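Local coordinates for protein alpha-1,3-glucanase (PDB 5ZRU) that hydrolyses alpha-1,3-glucan, this chain being the catalytic unit of a longer, modular GH 87 enzyme, and carries calcium and zinc ions, at residues I245-A250 with L277-I282; A181-S186 with I219-A224; N516-N521 with N554-N559; D455-N460 with D493-Q498. One frame throughout, in Å; residues are numbered along the deposited sequence.

Contact 1: residues I245-A250 with L277-I282; sequences ITIMGA and LDFSHI. With ZN (zinc ion), chain F; CA (calcium ion), chain L.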
loop_
_atom_site.group_PDB
_atom_site.type_symbol
_atom_site.label_atom_id
_atom_site.label_comp_id
_atom_site.label_asym_id
_atom_site.label_seq_id
_atom_site.Cartn_x
_atom_site.Cartn_y
_atom_site.Cartn_z
ATOM N N ILE A 245 17.906 12.493 -15.237
ATOM C CA ILE A 245 17.366 11.568 -16.230
ATOM C C ILE A 245 15.847 11.586 -16.155
ATOM O O ILE A 245 15.259 11.671 -15.073
ATOM C CB ILE A 245 17.948 10.142 -16.060
ATOM C CG1 ILE A 245 17.550 9.260 -17.252
ATOM C CG2 ILE A 245 17.531 9.505 -14.715
ATOM C CD1 ILE A 245 18.268 7.909 -17.281
ATOM N N THR A 246 15.216 11.544 -17.326
ATOM C CA THR A 246 13.773 11.417 -17.449
ATOM C C THR A 246 13.456 10.117 -18.169
ATOM O O THR A 246 13.989 9.860 -19.254
ATOM C CB THR A 246 13.185 12.612 -18.198
ATOM O OG1 THR A 246 13.431 13.797 -17.433
ATOM C CG2 THR A 246 11.672 12.439 -18.403
ATOM N N ILE A 247 12.611 9.291 -17.556
ATOM C CA ILE A 247 12.200 8.008 -18.120
ATOM C C ILE A 247 10.680 7.978 -18.122
ATOM O O ILE A 247 10.055 8.119 -17.065
ATOM C CB ILE A 247 12.754 6.822 -17.318
ATOM C CG1 ILE A 247 14.288 6.888 -17.261
ATOM C CG2 ILE A 247 12.210 5.497 -17.881
ATOM C CD1 ILE A 247 14.895 5.986 -16.193
ATOM N N MET A 248 10.082 7.808 -19.297
ATOM C CA MET A 248 8.635 7.903 -19.409
ATOM C C MET A 248 8.108 6.774 -20.278
ATOM O O MET A 248 8.620 6.551 -21.379
ATOM C CB MET A 248 8.197 9.250 -20.008
ATOM C CG MET A 248 6.682 9.481 -19.939
ATOM S SD MET A 248 6.145 10.920 -20.904
ATOM C CE MET A 248 6.293 10.271 -22.563
ATOM N N GLY A 249 7.074 6.085 -19.793
ATOM C CA GLY A 249 6.400 5.071 -20.572
ATOM C C GLY A 249 5.207 5.652 -21.309
ATOM O O GLY A 249 4.963 6.860 -21.311
ATOM N N ALA A 250 4.432 4.760 -21.924
ATOM C CA ALA A 250 3.250 5.181 -22.671
ATOM C C ALA A 250 1.980 5.217 -21.820
ATOM O O ALA A 250 0.903 5.522 -22.349
ATOM C CB ALA A 250 3.029 4.263 -23.880
ATOM N N LEU A 277 15.642 12.995 -11.063
ATOM C CA LEU A 277 15.044 11.986 -11.920
ATOM C C LEU A 277 13.547 12.247 -12.018
ATOM O O LEU A 277 12.928 12.773 -11.087
ATOM C CB LEU A 277 15.327 10.575 -11.399
ATOM C CG LEU A 277 14.724 10.085 -10.087
ATOM C CD1 LEU A 277 13.366 9.450 -10.337
ATOM C CD2 LEU A 277 15.669 9.078 -9.410
ATOM N N ASP A 278 12.978 11.908 -13.173
ATOM C CA ASP A 278 11.538 11.979 -13.399
ATOM C C ASP A 278 11.153 10.679 -14.083
ATOM O O ASP A 278 11.580 10.420 -15.214
ATOM C CB ASP A 278 11.142 13.186 -14.259
ATOM C CG ASP A 278 9.627 13.352 -14.353
ATOM O OD1 ASP A 278 9.021 13.831 -13.384
ATOM O OD2 ASP A 278 9.032 12.964 -15.375
ATOM N N PHE A 279 10.387 9.847 -13.383
ATOM C CA PHE A 279 10.062 8.502 -13.841
ATOM C C PHE A 279 8.549 8.389 -13.809
ATOM O O PHE A 279 7.942 8.636 -12.763
ATOM C CB PHE A 279 10.723 7.457 -12.924
ATOM C CG PHE A 279 10.609 6.045 -13.412
ATOM C CD1 PHE A 279 9.409 5.350 -13.309
ATOM C CD2 PHE A 279 11.721 5.393 -13.943
ATOM C CE1 PHE A 279 9.304 4.031 -13.761
ATOM C CE2 PHE A 279 11.622 4.072 -14.396
ATOM C CZ PHE A 279 10.417 3.400 -14.303
ATOM N N SER A 280 7.935 8.024 -14.938
ATOM C CA SER A 280 6.481 8.107 -14.961
ATOM C C SER A 280 5.879 7.169 -15.992
ATOM O O SER A 280 6.540 6.743 -16.943
ATOM C CB SER A 280 6.001 9.537 -15.251
ATOM O OG SER A 280 6.364 9.956 -16.559
ATOM N N HIS A 281 4.590 6.869 -15.769
ATOM C CA HIS A 281 3.675 6.345 -16.788
ATOM C C HIS A 281 4.034 4.919 -17.196
ATOM O O HIS A 281 4.045 4.566 -18.378
ATOM C CB HIS A 281 3.602 7.287 -17.990
ATOM C CG HIS A 281 2.790 8.508 -17.700
ATOM N ND1 HIS A 281 1.461 8.438 -17.342
ATOM C CD2 HIS A 281 3.130 9.815 -17.644
ATOM C CE1 HIS A 281 1.007 9.655 -17.108
ATOM N NE2 HIS A 281 2.000 10.509 -17.286
ATOM N N ILE A 282 4.288 4.090 -16.184
ATOM C CA ILE A 282 4.732 2.716 -16.367
ATOM C C ILE A 282 4.046 1.858 -15.322
ATOM O O ILE A 282 3.877 2.287 -14.173
ATOM C CB ILE A 282 6.268 2.626 -16.242
ATOM C CG1 ILE A 282 6.924 3.228 -17.488
ATOM C CG2 ILE A 282 6.745 1.197 -16.014
ATOM C CD1 ILE A 282 8.330 3.689 -17.263
HETATM ZN ZN ZN F . 7.144 13.642 -15.217
HETATM CA CA CA L . 1.935 12.682 -17.376
HETATM O O HOH W 1 8.929 10.656 -16.921
HETATM O O HOH W 2 6.484 13.024 -17.136
HETATM O O HOH W 3 1.403 13.776 -15.525
HETATM O O HOH W 4 4.179 13.366 -17.753
#
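Strands 245-249 and 277-280 run side by side and parallel, their axes 4.7 Å apart and 5° from alignment. Four backbone hydrogen bonds join them. Asp-278 N and Ser-280 N give to the carbonyls of Ile-245 and Ile-247. Ile-247 N and Gly-249 N give back to those of Asp-278 and Ser-280. Side chains alternate between two faces. On one, the ring of Phe-279 crosses obliquely by Ile-247, with CD2 3.8 Å from Ile-247 CB and CE2 3.8 Å from Ile-247 CG2. Phe-279 also makes an edge-to-face pair with Phe-301 inside the fold. On the other face, Thr-246 and Asp-278 lie alongside each other. The CG of Asp-278 is anti to the backbone N (chi1 -173°), which carries the carboxylate outward, and Asp-278 OD2 binds the zinc ion at 2.0 Å. His-3, His-312 and water 2 complete the site. Ser-280 OG is hydrogen-bonded to water 2 at 3.1 Å, so it acts as a second-shell residue. Met-248 CG packs on this hydroxyl, 3.4 Å from Ser-280 OG. At the corner, His-281 NE2 binds an ion modelled as calcium at 2.2 Å. An apolar inner face and a metal-binding outer face on stacked parallel strands fit the right-handed parallel beta-helix of the pectate lyase-like clan.

Contact 2: residues A181-S186 with I219-A224; sequences ARPANS and ILYIPA. With SO4 (sulfate ion), chain E.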
loop_
_atom_site.group_PDB
_atom_site.type_symbol
_atom_site.label_atom_id
_atom_site.label_comp_id
_atom_site.label_asym_id
_atom_site.label_seq_id
_atom_site.Cartn_x
_atom_site.Cartn_y
_atom_site.Cartn_z
ATOM N N ALA A 181 2.432 9.679 -26.435
ATOM C CA ALA A 181 3.313 9.773 -27.586
ATOM C C ALA A 181 4.783 9.805 -27.180
ATOM O O ALA A 181 5.156 10.319 -26.124
ATOM C CB ALA A 181 2.992 11.029 -28.394
ATOM N N ARG A 182 5.619 9.259 -28.048
ATOM C CA ARG A 182 7.061 9.402 -27.894
ATOM C C ARG A 182 7.456 10.873 -27.945
ATOM O O ARG A 182 7.114 11.562 -28.920
ATOM C CB ARG A 182 7.778 8.633 -28.996
ATOM C CG ARG A 182 9.277 8.825 -28.971
ATOM C CD ARG A 182 9.975 7.879 -29.926
ATOM N NE ARG A 182 11.413 8.129 -29.921
ATOM C CZ ARG A 182 12.321 7.317 -30.453
ATOM N NH1 ARG A 182 11.946 6.183 -31.028
ATOM N NH2 ARG A 182 13.607 7.638 -30.397
ATOM N N PRO A 183 8.147 11.399 -26.938
ATOM C CA PRO A 183 8.518 12.818 -26.970
ATOM C C PRO A 183 9.500 13.123 -28.089
ATOM O O PRO A 183 10.274 12.264 -28.519
ATOM C CB PRO A 183 9.160 13.049 -25.598
ATOM C CG PRO A 183 8.626 11.953 -24.734
ATOM C CD PRO A 183 8.443 10.779 -25.633
ATOM N N ALA A 184 9.463 14.374 -28.555
ATOM C CA ALA A 184 10.434 14.834 -29.540
ATOM C C ALA A 184 11.853 14.653 -29.022
ATOM O O ALA A 184 12.133 14.871 -27.842
ATOM C CB ALA A 184 10.193 16.309 -29.887
ATOM N N ASN A 185 12.752 14.264 -29.925
ATOM C CA ASN A 185 14.185 14.173 -29.641
ATOM C C ASN A 185 14.455 13.372 -28.365
ATOM O O ASN A 185 15.237 13.768 -27.499
ATOM C CB ASN A 185 14.813 15.565 -29.557
ATOM C CG ASN A 185 16.263 15.582 -30.023
ATOM O OD1 ASN A 185 16.654 14.815 -30.907
ATOM N ND2 ASN A 185 17.065 16.463 -29.432
ATOM N N SER A 186 13.769 12.243 -28.242
ATOM C CA SER A 186 14.010 11.286 -27.176
ATOM C C SER A 186 14.735 10.078 -27.750
ATOM O O SER A 186 14.909 9.947 -28.962
ATOM C CB SER A 186 12.689 10.858 -26.524
ATOM O OG SER A 186 11.833 10.244 -27.484
ATOM N N ILE A 219 15.300 12.464 -23.252
ATOM C CA ILE A 219 14.342 11.632 -22.526
ATOM C C ILE A 219 14.487 10.181 -22.962
ATOM O O ILE A 219 14.685 9.889 -24.148
ATOM C CB ILE A 219 12.911 12.135 -22.782
ATOM C CG1 ILE A 219 12.670 13.484 -22.112
ATOM C CG2 ILE A 219 11.852 11.115 -22.340
ATOM C CD1 ILE A 219 11.421 14.164 -22.628
ATOM N N LEU A 220 14.362 9.254 -22.006
ATOM C CA LEU A 220 14.273 7.827 -22.310
ATOM C C LEU A 220 12.801 7.434 -22.339
ATOM O O LEU A 220 12.124 7.465 -21.309
ATOM C CB LEU A 220 15.042 6.986 -21.287
ATOM C CG LEU A 220 14.910 5.461 -21.429
ATOM C CD1 LEU A 220 15.202 5.025 -22.852
ATOM C CD2 LEU A 220 15.834 4.729 -20.436
ATOM N N TYR A 221 12.313 7.047 -23.513
ATOM C CA TYR A 221 10.930 6.637 -23.711
ATOM C C TYR A 221 10.835 5.117 -23.759
ATOM O O TYR A 221 11.670 4.449 -24.377
ATOM C CB TYR A 221 10.394 7.239 -25.017
ATOM C CG TYR A 221 8.961 6.883 -25.384
ATOM C CD1 TYR A 221 7.894 7.341 -24.620
ATOM C CD2 TYR A 221 8.679 6.139 -26.532
ATOM C CE1 TYR A 221 6.586 7.046 -24.973
ATOM C CE2 TYR A 221 7.367 5.841 -26.897
ATOM C CZ TYR A 221 6.330 6.305 -26.106
ATOM O OH TYR A 221 5.043 6.038 -26.451
ATOM N N ILE A 222 9.821 4.572 -23.096
ATOM C CA ILE A 222 9.493 3.156 -23.187
ATOM C C ILE A 222 8.122 3.058 -23.851
ATOM O O ILE A 222 7.120 3.475 -23.252
ATOM C CB ILE A 222 9.493 2.473 -21.813
ATOM C CG1 ILE A 222 10.833 2.689 -21.111
ATOM C CG2 ILE A 222 9.237 0.960 -21.967
ATOM C CD1 ILE A 222 10.824 2.275 -19.648
ATOM N N PRO A 223 8.025 2.544 -25.085
ATOM C CA PRO A 223 6.732 2.562 -25.788
ATOM C C PRO A 223 5.745 1.572 -25.202
ATOM O O PRO A 223 6.072 0.845 -24.257
ATOM C CB PRO A 223 7.107 2.182 -27.227
ATOM C CG PRO A 223 8.324 1.358 -27.068
ATOM C CD PRO A 223 9.096 1.989 -25.924
ATOM N N ALA A 224 4.538 1.543 -25.761
ATOM C CA ALA A 224 3.528 0.593 -25.308
ATOM C C ALA A 224 4.005 -0.839 -25.511
ATOM O O ALA A 224 4.685 -1.156 -26.491
ATOM C CB ALA A 224 2.217 0.808 -26.066
HETATM S S SO4 E . 8.868 4.098 -30.501
HETATM O O1 SO4 E . 7.500 4.619 -30.369
HETATM O O2 SO4 E . 9.580 4.236 -29.233
HETATM O O3 SO4 E . 9.571 4.852 -31.536
HETATM O O4 SO4 E . 8.807 2.675 -30.866
#
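The type II beta turn from Pro-183 to Ser-186, with the residues leading into it, packs on Ile-219 and Tyr-221 at one end of the catalytic unit's beta-helix. The ring of Tyr-221 is the main platform for Arg-182 and Pro-183. Arg-182 CA sits over its middle, 3.6 Å from the ring centroid, in a CH-pi contact. Arg-182 CB lies over the same face, 3.5 Å from Tyr-221 CE2. The opposite face meets Pro-223 N, and Tyr-221 OH bonds to Ile-180 O. Pro-183 spans both partners: its CD is 3.6 Å from Tyr-221 CD1 and its CB 3.9 Å from Ile-219 CD1. Arg-182 is extended and reaches back over the turn. Its NE and NH2 grip Ser-186 side-on, NH2 to Ser-186 O at 3.0 Å. Its NH1 bonds to sulfate O3 at 2.8 Å, probably an ion from crystallisation, and Asp-191 forms a salt bridge with NH2. Without the Tyr-221 ring, as with an alanine here, the turn would probably sit less firmly on the strand. Helix 203-216 packs on Leu-220, on the other side of strand 220-222, consistent with the helix that caps the N-terminal end of pectate lyase-like beta-helices.

Contact 3: residues N516-N521 with N554-N559; sequences NNININ and NNLTTN. With CA (calcium ion), chain K.
Asn-516 and Asn-554 share the first torsion, with CG beside the backbone N (chi1 -64° in Asn-516), and the two side chains run alongside, their amides turned 51° against each other. Asn-554 ND2 gives a hydrogen bond to Asn-516 OD1 at 2.8 Å, and Asn-554 OD1 takes one from Gln-578. The pair Asn-521 and Asn-559 is also matched, but with CG anti to the backbone N in both. There Asn-559 ND2 approaches Asn-521 OD1 from above its carbonyl plane, at 2.9 Å. At the corner the torsions differ. Asn-555 CG is anti to the backbone N and Asn-517 CG is beside it. The amides are turned 67° apart, and Asn-555 ND2 meets Asn-517 OD1 at 3.0 Å. The other end of the Asn-555 amide is taken up too: OD1 binds a calcium ion at 2.2 Å. Asn-519 OD1 and Thr-557 OG1 are also paired, but they are modelled so close that the length is doubtful. Asn-519 ND2 reaches Asp-493 on the strand beyond.

On the opposite face the contact is apolar. Leu-556 CD1 packs 3.8 Å from Ile-518 CB and 3.7 Å from Ile-520 CD1. The backbones run parallel, and Thr-557 is bonded through both N and O, to Ile-518 O and Ile-520 N. Near the corner the Ile-518 N to Asn-555 O bond is weak, and water 5 links Ile-518 N to Asn-554 O. The corner pair, with Asn-491 on the coil before, resembles the asparagine ladders of pectate lyase-like parallel beta-helices.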
loop_
_atom_site.group_PDB
_atom_site.type_symbol
_atom_site.label_atom_id
_atom_site.label_comp_id
_atom_site.label_asym_id
_atom_site.label_seq_id
_atom_site.Cartn_x
_atom_site.Cartn_y
_atom_site.Cartn_z
ATOM N N ASN A 516 -7.425 17.398 18.428
ATOM C CA ASN A 516 -8.472 18.403 18.275
ATOM C C ASN A 516 -9.499 17.950 17.243
ATOM O O ASN A 516 -9.136 17.407 16.197
ATOM C CB ASN A 516 -7.873 19.759 17.863
ATOM C CG ASN A 516 -6.953 20.347 18.936
ATOM O OD1 ASN A 516 -7.127 20.097 20.126
ATOM N ND2 ASN A 516 -5.966 21.111 18.509
ATOM N N ASN A 517 -10.783 18.165 17.543
ATOM C CA ASN A 517 -11.871 17.899 16.592
ATOM C C ASN A 517 -11.848 16.443 16.121
ATOM O O ASN A 517 -11.812 16.158 14.925
ATOM C CB ASN A 517 -11.809 18.847 15.383
ATOM C CG ASN A 517 -11.574 20.308 15.774
ATOM O OD1 ASN A 517 -12.042 20.775 16.813
ATOM N ND2 ASN A 517 -10.850 21.035 14.925
ATOM N N ILE A 518 -11.865 15.518 17.078
ATOM C CA ILE A 518 -11.885 14.084 16.802
ATOM C C ILE A 518 -13.320 13.586 16.914
ATOM O O ILE A 518 -14.013 13.894 17.893
ATOM C CB ILE A 518 -10.977 13.316 17.780
ATOM C CG1 ILE A 518 -9.585 13.969 17.887
ATOM C CG2 ILE A 518 -10.899 11.831 17.390
ATOM C CD1 ILE A 518 -8.810 14.065 16.598
ATOM N N ASN A 519 -13.768 12.807 15.927
ATOM C CA ASN A 519 -15.071 12.147 15.979
ATOM C C ASN A 519 -14.864 10.641 15.977
ATOM O O ASN A 519 -14.329 10.087 15.010
ATOM C CB ASN A 519 -15.958 12.555 14.801
ATOM C CG ASN A 519 -16.266 14.035 14.798
ATOM O OD1 ASN A 519 -16.660 14.600 15.820
ATOM N ND2 ASN A 519 -16.078 14.678 13.645
ATOM N N ILE A 520 -15.313 9.980 17.042
ATOM C CA ILE A 520 -15.165 8.539 17.196
ATOM C C ILE A 520 -16.556 7.932 17.159
ATOM O O ILE A 520 -17.356 8.114 18.089
ATOM C CB ILE A 520 -14.437 8.178 18.496
ATOM C CG1 ILE A 520 -13.073 8.870 18.516
ATOM C CG2 ILE A 520 -14.306 6.661 18.617
ATOM C CD1 ILE A 520 -12.264 8.721 19.848
ATOM N N ASN A 521 -16.843 7.197 16.097
ATOM C CA ASN A 521 -18.175 6.650 15.879
ATOM C C ASN A 521 -18.036 5.140 15.741
ATOM O O ASN A 521 -17.736 4.637 14.655
ATOM C CB ASN A 521 -18.820 7.275 14.646
ATOM C CG ASN A 521 -20.227 6.769 14.412
ATOM O OD1 ASN A 521 -20.821 6.120 15.280
ATOM N ND2 ASN A 521 -20.773 7.066 13.238
ATOM N N ASN A 554 -9.443 18.297 22.650
ATOM C CA ASN A 554 -10.359 19.424 22.534
ATOM C C ASN A 554 -11.417 19.066 21.504
ATOM O O ASN A 554 -11.080 18.630 20.401
ATOM C CB ASN A 554 -9.625 20.701 22.107
ATOM C CG ASN A 554 -8.557 21.126 23.102
ATOM O OD1 ASN A 554 -8.870 21.693 24.144
ATOM N ND2 ASN A 554 -7.292 20.855 22.784
ATOM N N ASN A 555 -12.689 19.243 21.859
ATOM C CA ASN A 555 -13.803 18.975 20.946
ATOM C C ASN A 555 -13.770 17.527 20.448
ATOM O O ASN A 555 -13.619 17.242 19.257
ATOM C CB ASN A 555 -13.805 19.952 19.760
ATOM C CG ASN A 555 -15.011 19.768 18.870
ATOM O OD1 ASN A 555 -16.071 19.377 19.347
ATOM N ND2 ASN A 555 -14.859 20.033 17.567
ATOM N N LEU A 556 -13.913 16.608 21.392
ATOM C CA LEU A 556 -14.043 15.190 21.097
ATOM C C LEU A 556 -15.522 14.828 21.066
ATOM O O LEU A 556 -16.276 15.226 21.963
ATOM C CB LEU A 556 -13.319 14.360 22.159
ATOM C CG LEU A 556 -13.584 12.852 22.119
ATOM C CD1 LEU A 556 -13.004 12.241 20.846
ATOM C CD2 LEU A 556 -13.003 12.188 23.363
ATOM N N THR A 557 -15.950 14.094 20.038
ATOM C CA THR A 557 -17.284 13.510 20.048
ATOM C C THR A 557 -17.183 11.993 19.980
ATOM O O THR A 557 -16.297 11.454 19.310
ATOM C CB THR A 557 -18.169 14.005 18.897
ATOM O OG1 THR A 557 -17.731 13.413 17.661
ATOM C CG2 THR A 557 -18.135 15.523 18.798
ATOM N N THR A 558 -18.095 11.305 20.672
ATOM C CA THR A 558 -18.140 9.850 20.637
ATOM C C THR A 558 -19.554 9.371 20.357
ATOM O O THR A 558 -20.537 10.098 20.548
ATOM C CB THR A 558 -17.646 9.201 21.944
ATOM O OG1 THR A 558 -18.471 9.616 23.043
ATOM C CG2 THR A 558 -16.206 9.583 22.211
ATOM N N ASN A 559 -19.633 8.120 19.905
ATOM C CA ASN A 559 -20.891 7.438 19.640
ATOM C C ASN A 559 -20.605 5.954 19.478
ATOM O O ASN A 559 -19.577 5.587 18.902
ATOM C CB ASN A 559 -21.567 7.989 18.376
ATOM C CG ASN A 559 -22.942 7.392 18.149
ATOM O OD1 ASN A 559 -23.823 7.503 19.003
ATOM N ND2 ASN A 559 -23.134 6.752 16.998
HETATM CA CA CA K . -17.974 19.256 18.329
HETATM O O HOH W 5 -10.779 15.784 20.154
HETATM O O HOH W 6 -15.159 16.639 16.992
HETATM O O HOH W 7 -18.855 10.719 17.273
#

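Contact 4: residues D455-N460 with D493-Q498; sequences DTTIIN and DIINTQ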
loop_
_atom_site.group_PDB
_atom_site.type_symbol
_atom_site.label_atom_id
_atom_site.label_comp_id
_atom_site.label_asym_id
_atom_site.label_seq_id
_atom_site.Cartn_x
_atom_site.Cartn_y
_atom_site.Cartn_z
ATOM N N ASP A 455 -7.299 15.980 9.041
ATOM C CA ASP A 455 -8.264 15.923 7.952
ATOM C C ASP A 455 -8.337 14.523 7.362
ATOM O O ASP A 455 -8.176 14.320 6.162
ATOM C CB ASP A 455 -7.917 16.971 6.891
ATOM C CG ASP A 455 -8.061 18.381 7.422
ATOM O OD1 ASP A 455 -9.212 18.858 7.501
ATOM O OD2 ASP A 455 -7.034 18.992 7.795
ATOM N N THR A 456 -8.567 13.540 8.223
ATOM C CA THR A 456 -8.381 12.158 7.803
ATOM C C THR A 456 -9.538 11.312 8.305
ATOM O O THR A 456 -9.995 11.485 9.437
ATOM C CB THR A 456 -7.035 11.617 8.305
ATOM O OG1 THR A 456 -5.972 12.253 7.579
ATOM C CG2 THR A 456 -6.927 10.093 8.121
ATOM N N THR A 457 -10.022 10.420 7.446
ATOM C CA THR A 457 -11.095 9.490 7.769
ATOM C C THR A 457 -10.525 8.084 7.862
ATOM O O THR A 457 -9.788 7.648 6.971
ATOM C CB THR A 457 -12.200 9.546 6.714
ATOM O OG1 THR A 457 -12.772 10.854 6.729
ATOM C CG2 THR A 457 -13.297 8.510 6.999
ATOM N N ILE A 458 -10.860 7.394 8.951
ATOM C CA ILE A 458 -10.358 6.064 9.266
ATOM C C ILE A 458 -11.565 5.163 9.434
ATOM O O ILE A 458 -12.505 5.523 10.153
ATOM C CB ILE A 458 -9.512 6.077 10.554
ATOM C CG1 ILE A 458 -8.225 6.875 10.347
ATOM C CG2 ILE A 458 -9.265 4.652 11.042
ATOM C CD1 ILE A 458 -7.531 7.278 11.664
ATOM N N ILE A 459 -11.552 4.000 8.779
ATOM C CA ILE A 459 -12.727 3.131 8.738
ATOM C C ILE A 459 -12.303 1.683 8.961
ATOM O O ILE A 459 -11.381 1.192 8.299
ATOM C CB ILE A 459 -13.488 3.260 7.399
ATOM C CG1 ILE A 459 -13.905 4.709 7.142
ATOM C CG2 ILE A 459 -14.730 2.351 7.383
ATOM C CD1 ILE A 459 -14.606 4.918 5.792
ATOM N N ASN A 460 -12.980 1.000 9.891
ATOM C CA ASN A 460 -12.820 -0.444 10.088
ATOM C C ASN A 460 -11.385 -0.825 10.444
ATOM O O ASN A 460 -10.903 -1.892 10.055
ATOM C CB ASN A 460 -13.258 -1.236 8.850
ATOM C CG ASN A 460 -14.707 -1.032 8.492
ATOM O OD1 ASN A 460 -15.533 -0.718 9.341
ATOM N ND2 ASN A 460 -15.025 -1.220 7.214
ATOM N N ASP A 493 -11.809 11.583 11.675
ATOM C CA ASP A 493 -13.015 10.784 11.855
ATOM C C ASP A 493 -12.601 9.324 11.924
ATOM O O ASP A 493 -11.945 8.823 11.004
ATOM C CB ASP A 493 -14.004 11.018 10.716
ATOM C CG ASP A 493 -14.534 12.438 10.706
ATOM O OD1 ASP A 493 -15.441 12.737 11.506
ATOM O OD2 ASP A 493 -14.014 13.258 9.925
ATOM N N ILE A 494 -12.966 8.654 13.016
ATOM C CA ILE A 494 -12.570 7.273 13.270
ATOM C C ILE A 494 -13.845 6.453 13.395
ATOM O O ILE A 494 -14.560 6.557 14.401
ATOM C CB ILE A 494 -11.699 7.138 14.528
ATOM C CG1 ILE A 494 -10.691 8.301 14.632
ATOM C CG2 ILE A 494 -10.951 5.810 14.504
ATOM C CD1 ILE A 494 -9.763 8.237 15.864
ATOM N N ILE A 495 -14.110 5.608 12.399
ATOM C CA ILE A 495 -15.411 4.969 12.223
ATOM C C ILE A 495 -15.282 3.455 12.343
ATOM O O ILE A 495 -14.448 2.840 11.668
ATOM C CB ILE A 495 -16.023 5.352 10.866
ATOM C CG1 ILE A 495 -16.184 6.876 10.790
ATOM C CG2 ILE A 495 -17.329 4.606 10.624
ATOM C CD1 ILE A 495 -16.264 7.389 9.384
ATOM N N ASN A 496 -16.142 2.859 13.179
ATOM C CA ASN A 496 -16.285 1.403 13.292
ATOM C C ASN A 496 -14.953 0.712 13.573
ATOM O O ASN A 496 -14.562 -0.242 12.894
ATOM C CB ASN A 496 -16.948 0.822 12.045
ATOM C CG ASN A 496 -18.458 0.950 12.090
ATOM O OD1 ASN A 496 -19.041 1.067 13.171
ATOM N ND2 ASN A 496 -19.099 0.943 10.922
ATOM N N THR A 497 -14.280 1.172 14.621
ATOM C CA THR A 497 -12.993 0.614 15.010
ATOM C C THR A 497 -13.163 -0.786 15.604
ATOM O O THR A 497 -14.131 -1.066 16.319
ATOM C CB THR A 497 -12.302 1.548 16.005
ATOM O OG1 THR A 497 -11.907 2.754 15.324
ATOM C CG2 THR A 497 -11.067 0.883 16.622
ATOM N N GLN A 498 -12.208 -1.665 15.289
ATOM C CA GLN A 498 -12.281 -3.060 15.722
ATOM C C GLN A 498 -12.176 -3.177 17.238
ATOM O O GLN A 498 -13.033 -3.794 17.881
ATOM C CB GLN A 498 -11.181 -3.874 15.024
ATOM C CG GLN A 498 -11.301 -3.820 13.483
ATOM C CD GLN A 498 -10.303 -4.713 12.762
ATOM O OE1 GLN A 498 -9.836 -5.717 13.305
ATOM N NE2 GLN A 498 -9.971 -4.347 11.525
HETATM O O HOH W 8 -17.931 0.665 8.547
#
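Ile-458 and Ile-494 form the tight, buried part of the contact. They point the same way into the fold, side by side, with Ile-458 CG2 4.0 Å from Ile-494 CG2. The parallel backbones behind them are closely bonded. Ile-458 N gives to Asp-493 O at 2.7 Å, and Ile-495 N gives to Ile-458 O at 2.8 Å. The outer face is partly exposed. There Ile-495 CD1 touches Thr-457 CG2 at 4.0 Å, and Arg-12 spans Thr-457 OG1 and Asp-493 OD2, forming a salt bridge with the latter. At the end of the strands Asn-460 and Asn-496 stand alongside with amide planes only 9° apart. No direct hydrogen bond joins these two side chains. Water 8 bridges them, giving to Asn-460 OD1 and accepting from Asn-496 ND2. Asn-460 ND2 is held by Asp-427. Past the strand ends the buried Gln-498 reaches back to the neighbouring coil. Its NE2 meets Asn-460 O at 3.0 Å, nearly straight at 169°, from above the carbonyl plane. A leucine in its place removes the amide, and the Asn-460 carbonyl would probably be left without this donor and the coils less firmly joined. Strand 456-459 lies between strands 424-426 and 487-495, and strand 475-478 packs against Ile-458 and Ile-494 from across the interior.

Overall arrangement
Along the chain the order is contact 2, contact 1, contact 4, contact 3, each closing before the next opens. Contacts 1 and 2 lie with centres about 9 Å apart and share neighbouring strands 220-222 and 245-249. Contacts 3 and 4 are about 11 Å apart, centre to centre, and meet through strands 487-495 and 513-523. The two pairs lie on opposite sides of the chain's centre, with the centres of contacts 2 and 3 about 51 Å apart. Contacts 1, 3 and 4 join neighbouring coils of the beta-helix, and contact 2 packs the lead-in loop on an early strand. A zinc site lies near the start, and ions modelled as calcium lie near both ends.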